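Local coordinates for protein kinase (Staphylococcus aureus subsp. aureus Mu50, PDB 3PY9) that is a membrane serine/threonine kinase whose extracellular PASTA region, the part in this crystal, probably binds muropeptides of the cell wall, at residues A[266-269]-A[270-273]. Numbering follows the deposited sequence.
Sequences RIEK and GKTA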
ATOM      1  N   ARG A 266      28.551  14.420  32.101  1.00 60.43           N
ATOM      2  CA  ARG A 266      29.303  13.251  32.567  1.00 61.34           C
ATOM      3  C   ARG A 266      29.802  12.388  31.398  1.00 61.67           C
ATOM      4  O   ARG A 266      29.017  11.873  30.593  1.00 61.58           O
ATOM      5  CB  ARG A 266      28.509  12.446  33.605  1.00 61.54           C
ATOM      6  CG  ARG A 266      28.226  13.215  34.892  1.00 63.12           C
ATOM      7  CD  ARG A 266      28.134  12.308  36.122  1.00 65.99           C
ATOM      8  NE  ARG A 266      28.580  12.998  37.343  1.00 68.70           N
ATOM      9  CZ  ARG A 266      28.300  12.630  38.600  1.00 69.93           C
ATOM     10  NH1 ARG A 266      27.551  11.556  38.856  1.00 69.73           N
ATOM     11  NH2 ARG A 266      28.772  13.352  39.616  1.00 70.44           N
ATOM     12  N   ILE A 267      31.123  12.257  31.312  1.00 62.12           N
ATOM     13  CA  ILE A 267      31.790  11.705  30.133  1.00 62.75           C
ATOM     14  C   ILE A 267      32.575  10.426  30.468  1.00 62.96           C
ATOM     15  O   ILE A 267      33.303  10.384  31.464  1.00 63.18           O
ATOM     16  CB  ILE A 267      32.758  12.753  29.512  1.00 62.70           C
ATOM     17  CG1 ILE A 267      32.141  14.160  29.546  1.00 63.24           C
ATOM     18  CG2 ILE A 267      33.110  12.378  28.087  1.00 63.13           C
ATOM     19  CD1 ILE A 267      33.091  15.262  30.005  1.00 62.92           C
ATOM     20  N   GLU A 268      32.433   9.396  29.631  1.00 63.38           N
ATOM     21  CA  GLU A 268      33.210   8.148  29.772  1.00 63.57           C
ATOM     22  C   GLU A 268      34.683   8.301  29.348  1.00 63.31           C
ATOM     23  O   GLU A 268      35.099   9.378  28.918  1.00 63.64           O
ATOM     24  CB  GLU A 268      32.561   7.026  28.963  1.00 63.63           C
ATOM     25  CG  GLU A 268      31.378   6.358  29.642  1.00 64.44           C
ATOM     26  CD  GLU A 268      31.025   5.023  29.001  1.00 65.45           C
ATOM     27  OE1 GLU A 268      30.104   4.987  28.150  1.00 65.31           O
ATOM     28  OE2 GLU A 268      31.685   4.015  29.342  1.00 65.21           O
ATOM     29  N   LYS A 269      35.468   7.229  29.474  1.00 62.84           N
ATOM     30  CA  LYS A 269      36.833   7.219  28.939  1.00 62.22           C
ATOM     31  C   LYS A 269      36.757   7.276  27.416  1.00 61.51           C
ATOM     32  O   LYS A 269      35.823   6.714  26.816  1.00 61.44           O
ATOM     33  CB  LYS A 269      37.614   5.957  29.339  1.00 62.31           C
ATOM     34  CG  LYS A 269      37.797   5.712  30.832  1.00 62.89           C
ATOM     35  CD  LYS A 269      39.081   4.895  31.115  1.00 63.26           C
ATOM     36  CE  LYS A 269      38.856   3.732  32.116  1.00 63.27           C
ATOM     37  NZ  LYS A 269      38.037   4.057  33.335  1.00 62.22           N
ATOM     38  N   GLY A 270      37.733   7.965  26.814  1.00 60.52           N
ATOM     39  CA  GLY A 270      37.913   8.029  25.359  1.00 59.22           C
ATOM     40  C   GLY A 270      36.742   8.577  24.567  1.00 58.61           C
ATOM     41  O   GLY A 270      36.559   8.229  23.397  1.00 58.16           O
ATOM     42  N   LYS A 271      35.943   9.434  25.205  1.00 58.07           N
ATOM     43  CA  LYS A 271      34.785  10.052  24.548  1.00 57.25           C
ATOM     44  C   LYS A 271      34.660  11.559  24.791  1.00 56.39           C
ATOM     45  O   LYS A 271      35.324  12.133  25.682  1.00 56.48           O
ATOM     46  CB  LYS A 271      33.488   9.324  24.929  1.00 57.37           C
ATOM     47  CG  LYS A 271      33.179   8.145  24.034  1.00 57.40           C
ATOM     48  CD  LYS A 271      32.072   7.283  24.619  1.00 58.77           C
ATOM     49  CE  LYS A 271      31.724   6.133  23.696  1.00 59.81           C
ATOM     50  NZ  LYS A 271      31.029   5.044  24.443  1.00 61.77           N
ATOM     51  N   THR A 272      33.827  12.183  23.955  1.00 54.99           N
ATOM     52  CA  THR A 272      33.470  13.590  24.076  1.00 53.63           C
ATOM     53  C   THR A 272      31.994  13.709  24.411  1.00 52.32           C
ATOM     54  O   THR A 272      31.176  12.885  23.983  1.00 51.94           O
ATOM     55  CB  THR A 272      33.753  14.422  22.769  1.00 53.89           C
ATOM     56  OG1 THR A 272      33.309  13.704  21.608  1.00 54.47           O
ATOM     57  CG2 THR A 272      35.230  14.736  22.617  1.00 54.14           C
ATOM     58  N   ALA A 273      31.670  14.728  25.197  1.00 50.76           N
ATOM     59  CA  ALA A 273      30.288  15.150  25.386  1.00 49.14           C
ATOM     60  C   ALA A 273      30.124  16.532  24.759  1.00 47.94           C
ATOM     61  O   ALA A 273      31.111  17.208  24.484  1.00 48.09           O
ATOM     62  CB  ALA A 273      29.934  15.183  26.855  1.00 49.26           C
TER
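Ile267 spreads its two branches over the returning chain, CG1 resting on the methyl of Ala273 at 3.6 Å, where the next strand has begun, and CG2 lying against the backbone of Lys271 just before it. Ile267 and Ala273 flank a type II beta turn that runs from Glu268 to Lys271, in the loop that joins strands 259-265 and 272-279 of the C-terminal PASTA-like domain, a member of the E-set clan, here with an antiparallel sheet in which strand 272-279 pairs with 282-290. With CG2 of Ile267 anti to the backbone N and CG1 beside it (chi1 -40°), CG2 faces Lys271 O at 3.3 Å while the other branch lies toward the alanine. Both Ile267 and Ala273 are buried and both also touch Val289 of strand 282-290, so the pair joins the loop to the neighbouring strand as well as to its own. Backbone hydrogen bonds between Ile267 and Lys215 and between Ala273 and Val289 tie the isoleucine to the segment ahead of strand 217-223 and the alanine to strand 282-290.

The turn itself is loosely closed, for Glu268 O stands 3.8 Å from Lys271 N, too far to count as a bond. Gly270 takes the third position with positive phi (59°), a backbone conformation that favours glycine. The CB of Lys269, at the second position, points away from the returning chain.

On the exposed flank Glu268 and Lys271 run side by side in the same direction, both chains extended beyond CG. Their charged ends probably attract one another across the mouth of the turn, although the salt bridge is a long one: Glu268 OE1 lies 3.8 Å from Lys271 NZ.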